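Local coordinates for protein SAM-dependent methyltransferase (Streptococcus pneumoniae, PDB 3KR9) that probably transfers a methyl group from S-adenosylmethionine to N1 of adenine 22 in tRNA, using a class I Rossmann-like methyltransferase fold, at residues S11-S14 against Q15-L19; E46-E49 against G50-Q53; H62-K65 against E66-V70; L143-G147 against K148-I152. All coordinates share one frame; numbering follows the deposited sequence.

Interaction 1 (S11-S14 against Q15-L19); sequences SFVS and QGAIL
Val-13 and Ala-17 meet on the packed side of a tight chain reversal, where one methyl group makes both apolar contacts between side chains. Val-13 CG1 lies anti to the backbone N (chi1 179°), a setting that directs it at the incoming strand, where it stands 4.0 Å from Ala-17 CB. The same branch comes within 4.4 Å of Leu-19 CD1, two residues further on, so a single valine methyl bridges two strand residues whose side chains both turn back toward the loop. Ile-39, Thr-89 and Ile-116, from three other strands of the sheet, also touch Val-13, consistent with its burial.

Next to this apolar patch the backbone closes on itself. Ala-17 N donates to Ser-14 O over 2.9 Å with an N-H...O angle of 146°, the i to i+3 bond that closes a type II beta turn from Ser-14 to Ala-17. Gly-16 takes its third position with a phi of 82°, where a side chain would be jammed against the carbonyl O of Gln-15. The turn leads from helix 4-10 into strand 17-22, a central parallel strand of the Rossmann-like sheet. Packing is close here: Ala-17 CB sits 3.0 Å from Ser-14 O, beside the bonded N.

The tip of the turn is its loose, solvent side. Gln-15 and Gly-16 are exposed, and the glutamine meets the preceding segment chiefly through its base, with CB 3.8 Å from Ser-14 C. Its chain bends at chi2, and the amide is held by Gly-37, with NE2 hydrogen-bonded to Gly-37 O.

Interaction 2 (E46-E49 against G50-Q53); sequences EVVE and GPYQ
Tyr-52 N donates to Val-48 O and Gln-53 N to Glu-49 O, each over 2.9 Å and with nearly equal N-H...O angles, 162° and 163°. These are the first i to i+4 bonds of helix 49-61, with Val-48 at the N-cap position, and they open the helical leg of the beta-alpha-beta unit that follows strand 39-46. Glu-46 ends that strand, the place where class I methyltransferases commonly carry an acidic residue for the ribose of S-adenosylmethionine.

Outward from the backbone, Glu-46 folds over the first turn: its CB lies 3.6 Å from Tyr-52 N, and the chain then bends at chi2 (-68°), laying the carboxylate beside the proline, with OE1 3.5 Å from Pro-51 CB. On the exposed side Glu-49 and Gln-53 run side by side and point the same way, yet their polar ends stay apart, Glu-49 OE2 being 3.9 Å from Gln-53 NE2. Tyr-52 is directed elsewhere, onto Val-70 and Leu-72 of strand 68-72. The tightest apolar approach is at the N-cap, where Val-48 CG2 meets Pro-51 CD at 3.4 Å, closer than two such carbons usually pack.

Interaction 3 (H62-K65 against E66-V70); sequences HGLK and EKIQV
Leu-64 O is gripped by two backbone donors, Lys-67 N and Ile-68 N, both at 2.8 Å. They use the oxygen differently. Ile-68 N approaches almost straight on, at a C=O...N angle of 178°, whereas Lys-67 N stands well above the carbonyl plane, 57° out of it. The two donors therefore share one acceptor from distinct directions, and the carbonyl pins the loop just as it enters the strand.

The isoleucine side chain starts beside that same oxygen. Its CB is 3.9 Å from Leu-64 O, and CG1, anti to the carbonyl carbon of its own residue (chi1 -53°), still skirts the oxygen at 4.2 Å. From there the chain extends, and CD1 at the tip leaves the polar group to reach Leu-64 CD1, also at 4.2 Å, where the two side chains pass at a slant to one another. Val-59, on the last part of helix 49-61, touches Ile-68 as well.

The loop is the return leg of a beta-alpha-beta crossover, carrying the chain from helix 49-61 to strand 68-72 at the border of the sheet. Gly-63 ends the helix in a Schellman motif, with the positive phi and the two bonds back into the last turn that define it.

A water spans the outer side of the bend. It donates to Gly-63 O and accepts from Glu-66 N, at 2.8 Å in either case, joining the helix end to the segment that follows. Lys-65 and Glu-66 are exposed here, and the Lys-65 side chain also touches Glu-60 of helix 49-61.

Interaction 4 (L143-G147 against K148-I152); sequences LEEAG and KFYEI
Leu-143 and Tyr-150 form an antiparallel hydrogen-bonded pair: Leu-143 N donates to Tyr-150 O at 3.0 Å, and Tyr-150 N returns a bond to Leu-143 O at 2.9 Å. Nearer the turn, Glu-145 N donates to Lys-148 O at 2.8 Å and Lys-148 N to Glu-145 O at 2.9 Å, a second hydrogen-bonded pair.

Side chains add to both faces. Leu-143 CG sits between backbone N and carbonyl carbon (chi1 71°), and its CD2 methyl meets Ile-152 CD1 at 4.0 Å. Glu-145 CB rests 3.9 Å from Tyr-150 CE2 on the same face. On the other, Glu-144 and Phe-149 extend side by side, their carboxylate and ring planes only 20° apart, with OE2 of the glutamate 3.6 Å from CE1 of the ring. A water in the plane of the tyrosine ring links its hydroxyl, 2.6 Å from the water, to Glu-145 O.

Further out, helix 4-10 packs on the Leu-143 face: Arg-5 makes a cation-pi contact with Tyr-150, and its backbone N bonds Glu-145 OE2. Helix 179-198 covers the opposite face, with Val-180 and Gln-183 against Phe-149. Ala-146 and Gly-147 are the central residues of a type I' turn from Glu-145 to Lys-148, the two-residue loop of a beta hairpin between strands 135-145 and 148-157, the antiparallel pair that ends the 3-2-1-4-5-7-6 sheet of class I methyltransferases.

All four are local contacts at bends of the chain; interactions 1, 3 and 4 reach one sheet, while interaction 2 starts the helix that packs on it. Interactions 2 and 3 bracket helix 49-61 at its two ends, lie near the surface, and depend mainly on backbone bonds of helix and loop; they touch through Tyr-52 CD1 and Val-70 CG1, 3.7 Å apart. Interactions 1 and 4 are partly buried. The first enters a central parallel strand with one turn bond and valine packing, whereas the hairpin at 143-152 pairs two antiparallel strands through reciprocal bonds. They meet where Phe-12 packs on Ile-152. Interactions 3 and 4 are the most distant, with centres 30 Å apart, near opposite borders of the sheet.

Interaction 1 (S11-S14 against Q15-L19)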
loop_
_atom_site.group_PDB
_atom_site.type_symbol
_atom_site.label_atom_id
_atom_site.label_comp_id
_atom_site.label_asym_id
_atom_site.label_seq_id
_atom_site.Cartn_x
_atom_site.Cartn_y
_atom_site.Cartn_z
ATOM N N SER A 11 -3.741 3.129 -11.231
ATOM C CA SER A 11 -4.729 4.138 -11.677
ATOM C C SER A 11 -4.558 5.427 -10.871
ATOM O O SER A 11 -5.092 6.499 -11.260
ATOM C CB SER A 11 -6.129 3.630 -11.526
ATOM O OG SER A 11 -6.445 3.442 -10.160
ATOM N N PHE A 12 -3.815 5.328 -9.765
ATOM C CA PHE A 12 -3.516 6.495 -8.996
ATOM C C PHE A 12 -2.222 7.145 -9.409
ATOM O O PHE A 12 -1.906 8.223 -8.916
ATOM C CB PHE A 12 -3.548 6.207 -7.515
ATOM C CG PHE A 12 -4.923 5.881 -6.977
ATOM C CD1 PHE A 12 -5.890 6.891 -6.818
ATOM C CD2 PHE A 12 -5.236 4.573 -6.599
ATOM C CE1 PHE A 12 -7.134 6.594 -6.285
ATOM C CE2 PHE A 12 -6.476 4.266 -6.061
ATOM C CZ PHE A 12 -7.426 5.277 -5.902
ATOM N N VAL A 13 -1.514 6.571 -10.376
ATOM C CA VAL A 13 -0.231 7.174 -10.760
ATOM C C VAL A 13 -0.426 8.298 -11.717
ATOM O O VAL A 13 -0.793 8.057 -12.870
ATOM C CB VAL A 13 0.772 6.146 -11.357
ATOM C CG1 VAL A 13 2.105 6.828 -11.774
ATOM C CG2 VAL A 13 0.989 5.043 -10.368
ATOM N N SER A 14 -0.134 9.513 -11.239
ATOM C CA SER A 14 -0.504 10.730 -11.954
ATOM C C SER A 14 0.172 10.769 -13.304
ATOM O O SER A 14 1.375 10.410 -13.450
ATOM C CB SER A 14 -0.156 11.999 -11.127
ATOM O OG SER A 14 -0.763 11.864 -9.856
ATOM N N GLN A 15 -0.623 11.210 -14.272
ATOM C CA GLN A 15 -0.234 11.318 -15.674
ATOM C C GLN A 15 0.986 12.173 -15.737
ATOM O O GLN A 15 1.032 13.215 -15.087
ATOM C CB GLN A 15 -1.386 11.984 -16.499
ATOM C CG GLN A 15 -0.987 12.287 -17.945
ATOM C CD GLN A 15 -0.866 11.023 -18.764
ATOM O OE1 GLN A 15 -1.673 10.115 -18.610
ATOM N NE2 GLN A 15 0.160 10.941 -19.617
ATOM N N GLY A 16 1.990 11.769 -16.502
ATOM C CA GLY A 16 3.241 12.544 -16.564
ATOM C C GLY A 16 4.231 12.297 -15.414
ATOM O O GLY A 16 5.294 12.862 -15.414
ATOM N N ALA A 17 3.887 11.455 -14.441
ATOM C CA ALA A 17 4.814 11.218 -13.286
ATOM C C ALA A 17 6.165 10.670 -13.660
ATOM O O ALA A 17 6.367 9.961 -14.691
ATOM C CB ALA A 17 4.139 10.266 -12.218
ATOM N N ILE A 18 7.137 10.985 -12.823
ATOM C CA ILE A 18 8.348 10.188 -12.751
ATOM C C ILE A 18 8.162 9.253 -11.543
ATOM O O ILE A 18 7.928 9.739 -10.437
ATOM C CB ILE A 18 9.581 11.066 -12.558
ATOM C CG1 ILE A 18 9.849 11.896 -13.834
ATOM C CG2 ILE A 18 10.797 10.200 -12.203
ATOM C CD1 ILE A 18 11.222 12.518 -13.841
ATOM N N LEU A 19 8.218 7.928 -11.760
ATOM C CA LEU A 19 7.782 6.950 -10.745
ATOM C C LEU A 19 8.946 6.221 -10.085
ATOM O O LEU A 19 9.833 5.723 -10.790
ATOM C CB LEU A 19 6.882 5.904 -11.407
ATOM C CG LEU A 19 6.326 4.689 -10.631
ATOM C CD1 LEU A 19 5.414 5.015 -9.456
ATOM C CD2 LEU A 19 5.688 3.531 -11.523
#

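Interaction 2 (E46-E49 against G50-Q53)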
loop_
_atom_site.group_PDB
_atom_site.type_symbol
_atom_site.label_atom_id
_atom_site.label_comp_id
_atom_site.label_asym_id
_atom_site.label_seq_id
_atom_site.Cartn_x
_atom_site.Cartn_y
_atom_site.Cartn_z
ATOM N N GLU A 46 15.132 -2.636 -6.367
ATOM C CA GLU A 46 15.095 -4.027 -5.983
ATOM C C GLU A 46 16.203 -4.271 -4.918
ATOM O O GLU A 46 17.333 -3.863 -5.118
ATOM C CB GLU A 46 15.427 -4.936 -7.206
ATOM C CG GLU A 46 14.509 -4.771 -8.429
ATOM C CD GLU A 46 13.100 -5.259 -8.171
ATOM O OE1 GLU A 46 12.863 -5.891 -7.111
ATOM O OE2 GLU A 46 12.200 -5.027 -9.039
ATOM N N VAL A 47 15.903 -4.951 -3.831
ATOM C CA VAL A 47 16.961 -5.134 -2.825
ATOM C C VAL A 47 17.714 -6.467 -3.000
ATOM O O VAL A 47 18.865 -6.581 -2.549
ATOM C CB VAL A 47 16.456 -4.988 -1.384
ATOM C CG1 VAL A 47 15.445 -6.076 -1.079
ATOM C CG2 VAL A 47 17.698 -5.062 -0.357
ATOM N N VAL A 48 17.085 -7.464 -3.624
ATOM C CA VAL A 48 17.742 -8.765 -3.851
ATOM C C VAL A 48 18.126 -8.990 -5.318
ATOM O O VAL A 48 17.458 -8.461 -6.262
ATOM C CB VAL A 48 16.937 -9.992 -3.245
ATOM C CG1 VAL A 48 15.481 -9.674 -3.062
ATOM C CG2 VAL A 48 17.107 -11.259 -4.086
ATOM N N GLU A 49 19.189 -9.773 -5.495
ATOM C CA GLU A 49 19.872 -9.991 -6.780
ATOM C C GLU A 49 18.973 -10.634 -7.851
ATOM O O GLU A 49 18.968 -10.207 -9.003
ATOM C CB GLU A 49 21.088 -10.911 -6.557
ATOM C CG GLU A 49 21.788 -11.384 -7.850
ATOM C CD GLU A 49 22.608 -10.297 -8.430
ATOM O OE1 GLU A 49 22.467 -9.128 -7.982
ATOM O OE2 GLU A 49 23.368 -10.580 -9.368
ATOM N N GLY A 50 18.255 -11.682 -7.477
ATOM C CA GLY A 50 17.284 -12.309 -8.384
ATOM C C GLY A 50 16.251 -11.328 -8.990
ATOM O O GLY A 50 16.251 -11.086 -10.178
ATOM N N PRO A 51 15.360 -10.771 -8.163
ATOM C CA PRO A 51 14.399 -9.736 -8.623
ATOM C C PRO A 51 15.117 -8.574 -9.342
ATOM O O PRO A 51 14.650 -8.095 -10.367
ATOM C CB PRO A 51 13.778 -9.263 -7.307
ATOM C CG PRO A 51 13.709 -10.522 -6.469
ATOM C CD PRO A 51 15.008 -11.292 -6.822
ATOM N N TYR A 52 16.218 -8.066 -8.799
ATOM C CA TYR A 52 17.022 -7.114 -9.594
ATOM C C TYR A 52 17.313 -7.571 -11.039
ATOM O O TYR A 52 17.134 -6.810 -11.962
ATOM C CB TYR A 52 18.364 -6.880 -8.988
ATOM C CG TYR A 52 19.275 -6.011 -9.849
ATOM C CD1 TYR A 52 19.058 -4.663 -9.939
ATOM C CD2 TYR A 52 20.404 -6.544 -10.518
ATOM C CE1 TYR A 52 19.910 -3.829 -10.669
ATOM C CE2 TYR A 52 21.261 -5.695 -11.307
ATOM C CZ TYR A 52 20.992 -4.346 -11.364
ATOM O OH TYR A 52 21.744 -3.445 -12.109
ATOM N N GLN A 53 17.897 -8.763 -11.218
ATOM C CA GLN A 53 18.242 -9.207 -12.575
ATOM C C GLN A 53 16.990 -9.389 -13.459
ATOM O O GLN A 53 17.031 -9.094 -14.657
ATOM C CB GLN A 53 19.007 -10.540 -12.537
ATOM C CG GLN A 53 20.465 -10.360 -12.095
ATOM C CD GLN A 53 21.270 -9.559 -13.117
ATOM O OE1 GLN A 53 20.983 -9.584 -14.307
ATOM N NE2 GLN A 53 22.294 -8.875 -12.653
#

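Interaction 3 (H62-K65 against E66-V70)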
loop_
_atom_site.group_PDB
_atom_site.type_symbol
_atom_site.label_atom_id
_atom_site.label_comp_id
_atom_site.label_asym_id
_atom_site.label_seq_id
_atom_site.Cartn_x
_atom_site.Cartn_y
_atom_site.Cartn_z
ATOM N N HIS A 62 11.942 -5.060 -23.274
ATOM C CA HIS A 62 11.004 -4.100 -23.761
ATOM C C HIS A 62 11.629 -2.885 -24.431
ATOM O O HIS A 62 10.915 -2.042 -24.918
ATOM C CB HIS A 62 10.034 -3.732 -22.646
ATOM C CG HIS A 62 8.975 -4.765 -22.441
ATOM N ND1 HIS A 62 9.224 -5.957 -21.796
ATOM C CD2 HIS A 62 7.679 -4.811 -22.834
ATOM C CE1 HIS A 62 8.110 -6.673 -21.747
ATOM N NE2 HIS A 62 7.165 -6.012 -22.397
ATOM N N GLY A 63 12.941 -2.821 -24.508
ATOM C CA GLY A 63 13.625 -1.692 -25.155
ATOM C C GLY A 63 13.474 -0.365 -24.396
ATOM O O GLY A 63 13.430 0.711 -25.010
ATOM N N LEU A 64 13.415 -0.410 -23.071
ATOM C CA LEU A 64 13.077 0.812 -22.298
ATOM C C LEU A 64 14.193 1.236 -21.352
ATOM O O LEU A 64 13.950 1.954 -20.357
ATOM C CB LEU A 64 11.777 0.580 -21.496
ATOM C CG LEU A 64 10.553 0.446 -22.402
ATOM C CD1 LEU A 64 9.277 0.029 -21.615
ATOM C CD2 LEU A 64 10.368 1.763 -23.265
ATOM N N LYS A 65 15.418 0.824 -21.658
ATOM C CA LYS A 65 16.557 1.213 -20.835
ATOM C C LYS A 65 16.702 2.734 -20.743
ATOM O O LYS A 65 17.253 3.243 -19.767
ATOM C CB LYS A 65 17.866 0.579 -21.338
ATOM C CG LYS A 65 17.682 -0.922 -21.675
ATOM C CD LYS A 65 18.928 -1.511 -22.377
ATOM C CE LYS A 65 18.546 -2.474 -23.530
ATOM N NZ LYS A 65 19.510 -2.294 -24.691
ATOM N N GLU A 66 16.227 3.464 -21.739
ATOM C CA GLU A 66 16.334 4.943 -21.671
ATOM C C GLU A 66 15.258 5.565 -20.768
ATOM O O GLU A 66 15.333 6.741 -20.451
ATOM C CB GLU A 66 16.224 5.578 -23.071
ATOM C CG GLU A 66 17.373 5.159 -23.984
ATOM C CD GLU A 66 18.688 5.604 -23.431
ATOM O OE1 GLU A 66 18.682 6.558 -22.624
ATOM O OE2 GLU A 66 19.731 5.021 -23.786
ATOM N N LYS A 67 14.250 4.778 -20.383
ATOM C CA LYS A 67 13.113 5.334 -19.644
ATOM C C LYS A 67 12.899 4.689 -18.279
ATOM O O LYS A 67 12.203 5.247 -17.428
ATOM C CB LYS A 67 11.811 5.196 -20.460
ATOM C CG LYS A 67 11.847 5.892 -21.841
ATOM C CD LYS A 67 10.424 6.175 -22.305
ATOM C CE LYS A 67 10.387 7.130 -23.476
ATOM N NZ LYS A 67 11.609 7.953 -23.433
ATOM N N ILE A 68 13.471 3.511 -18.074
ATOM C CA ILE A 68 13.389 2.850 -16.772
ATOM C C ILE A 68 14.754 2.388 -16.293
ATOM O O ILE A 68 15.399 1.516 -16.930
ATOM C CB ILE A 68 12.406 1.657 -16.822
ATOM C CG1 ILE A 68 11.056 2.110 -17.385
ATOM C CG2 ILE A 68 12.274 0.922 -15.449
ATOM C CD1 ILE A 68 10.087 0.920 -17.614
ATOM N N GLN A 69 15.196 2.988 -15.175
ATOM C CA GLN A 69 16.413 2.548 -14.477
ATOM C C GLN A 69 16.045 1.531 -13.450
ATOM O O GLN A 69 14.980 1.652 -12.773
ATOM C CB GLN A 69 17.123 3.718 -13.784
ATOM C CG GLN A 69 17.673 4.765 -14.755
ATOM C CD GLN A 69 18.042 6.025 -14.011
ATOM O OE1 GLN A 69 19.128 6.115 -13.404
ATOM N NE2 GLN A 69 17.117 6.961 -13.968
ATOM N N VAL A 70 16.924 0.534 -13.302
ATOM C CA VAL A 70 16.755 -0.518 -12.305
ATOM C C VAL A 70 17.953 -0.408 -11.353
ATOM O O VAL A 70 19.111 -0.351 -11.799
ATOM C CB VAL A 70 16.719 -1.942 -12.906
ATOM C CG1 VAL A 70 16.334 -2.991 -11.790
ATOM C CG2 VAL A 70 15.750 -1.997 -14.094
HETATM O O HOH W 1 14.902 2.920 -24.109
#

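Interaction 4 (L143-G147 against K148-I152)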
loop_
_atom_site.group_PDB
_atom_site.type_symbol
_atom_site.label_atom_id
_atom_site.label_comp_id
_atom_site.label_asym_id
_atom_site.label_seq_id
_atom_site.Cartn_x
_atom_site.Cartn_y
_atom_site.Cartn_z
ATOM N N LEU A 143 -9.753 -4.147 -2.988
ATOM C CA LEU A 143 -10.165 -5.138 -3.975
ATOM C C LEU A 143 -10.034 -6.522 -3.425
ATOM O O LEU A 143 -9.439 -6.723 -2.360
ATOM C CB LEU A 143 -9.340 -5.021 -5.261
ATOM C CG LEU A 143 -7.886 -5.470 -5.121
ATOM C CD1 LEU A 143 -7.510 -6.383 -6.257
ATOM C CD2 LEU A 143 -6.928 -4.266 -5.053
ATOM N N GLU A 144 -10.596 -7.487 -4.142
ATOM C CA GLU A 144 -10.414 -8.907 -3.795
ATOM C C GLU A 144 -9.732 -9.566 -4.972
ATOM O O GLU A 144 -10.001 -9.208 -6.114
ATOM C CB GLU A 144 -11.759 -9.608 -3.569
ATOM C CG GLU A 144 -11.610 -11.065 -3.142
ATOM C CD GLU A 144 -12.955 -11.746 -2.855
ATOM O OE1 GLU A 144 -13.996 -11.349 -3.428
ATOM O OE2 GLU A 144 -12.971 -12.700 -2.054
ATOM N N GLU A 145 -8.881 -10.541 -4.697
ATOM C CA GLU A 145 -8.076 -11.169 -5.734
ATOM C C GLU A 145 -7.779 -12.573 -5.263
ATOM O O GLU A 145 -7.211 -12.768 -4.202
ATOM C CB GLU A 145 -6.785 -10.369 -5.962
ATOM C CG GLU A 145 -5.751 -10.977 -6.930
ATOM C CD GLU A 145 -4.695 -9.916 -7.367
ATOM O OE1 GLU A 145 -3.644 -9.850 -6.678
ATOM O OE2 GLU A 145 -4.932 -9.128 -8.348
ATOM N N ALA A 146 -8.236 -13.554 -6.029
ATOM C CA ALA A 146 -8.063 -14.946 -5.642
ATOM C C ALA A 146 -8.518 -15.187 -4.205
ATOM O O ALA A 146 -7.862 -15.871 -3.461
ATOM C CB ALA A 146 -6.633 -15.320 -5.791
ATOM N N GLY A 147 -9.610 -14.572 -3.781
ATOM C CA GLY A 147 -10.096 -14.852 -2.441
ATOM C C GLY A 147 -9.360 -14.142 -1.308
ATOM O O GLY A 147 -9.645 -14.395 -0.146
ATOM N N LYS A 148 -8.379 -13.282 -1.604
ATOM C CA LYS A 148 -7.881 -12.421 -0.537
ATOM C C LYS A 148 -8.179 -10.945 -0.803
ATOM O O LYS A 148 -8.515 -10.552 -1.914
ATOM C CB LYS A 148 -6.390 -12.672 -0.212
ATOM C CG LYS A 148 -6.121 -14.075 0.295
ATOM C CD LYS A 148 -4.633 -14.471 0.100
ATOM C CE LYS A 148 -3.813 -14.306 1.378
ATOM N NZ LYS A 148 -3.793 -15.557 2.232
ATOM N N PHE A 149 -8.080 -10.140 0.247
ATOM C CA PHE A 149 -8.473 -8.715 0.212
ATOM C C PHE A 149 -7.262 -7.808 0.365
ATOM O O PHE A 149 -6.428 -8.016 1.260
ATOM C CB PHE A 149 -9.435 -8.420 1.349
ATOM C CG PHE A 149 -10.639 -9.287 1.319
ATOM C CD1 PHE A 149 -11.632 -9.093 0.349
ATOM C CD2 PHE A 149 -10.766 -10.321 2.210
ATOM C CE1 PHE A 149 -12.732 -9.940 0.296
ATOM C CE2 PHE A 149 -11.855 -11.189 2.153
ATOM C CZ PHE A 149 -12.852 -10.985 1.192
ATOM N N TYR A 150 -7.185 -6.792 -0.460
ATOM C CA TYR A 150 -6.028 -5.885 -0.472
ATOM C C TYR A 150 -6.487 -4.417 -0.423
ATOM O O TYR A 150 -7.290 -3.976 -1.286
ATOM C CB TYR A 150 -5.193 -6.106 -1.754
ATOM C CG TYR A 150 -4.658 -7.517 -1.841
ATOM C CD1 TYR A 150 -3.492 -7.875 -1.170
ATOM C CD2 TYR A 150 -5.343 -8.508 -2.548
ATOM C CE1 TYR A 150 -3.004 -9.166 -1.211
ATOM C CE2 TYR A 150 -4.856 -9.819 -2.589
ATOM C CZ TYR A 150 -3.687 -10.127 -1.932
ATOM O OH TYR A 150 -3.204 -11.409 -1.966
ATOM N N GLU A 151 -5.966 -3.660 0.537
ATOM C CA GLU A 151 -6.263 -2.202 0.600
ATOM C C GLU A 151 -5.142 -1.445 -0.112
ATOM O O GLU A 151 -3.988 -1.917 -0.120
ATOM C CB GLU A 151 -6.346 -1.753 2.066
ATOM C CG GLU A 151 -7.473 -2.461 2.827
ATOM C CD GLU A 151 -7.650 -1.907 4.210
ATOM O OE1 GLU A 151 -7.057 -0.856 4.471
ATOM O OE2 GLU A 151 -8.351 -2.517 5.048
ATOM N N ILE A 152 -5.499 -0.332 -0.745
ATOM C CA ILE A 152 -4.554 0.618 -1.378
ATOM C C ILE A 152 -4.781 2.021 -0.733
ATOM O O ILE A 152 -5.918 2.529 -0.729
ATOM C CB ILE A 152 -4.818 0.724 -2.924
ATOM C CG1 ILE A 152 -4.557 -0.635 -3.616
ATOM C CG2 ILE A 152 -4.011 1.886 -3.574
ATOM C CD1 ILE A 152 -5.138 -0.700 -5.016
HETATM O O HOH W 2 -4.461 -12.700 -3.874
#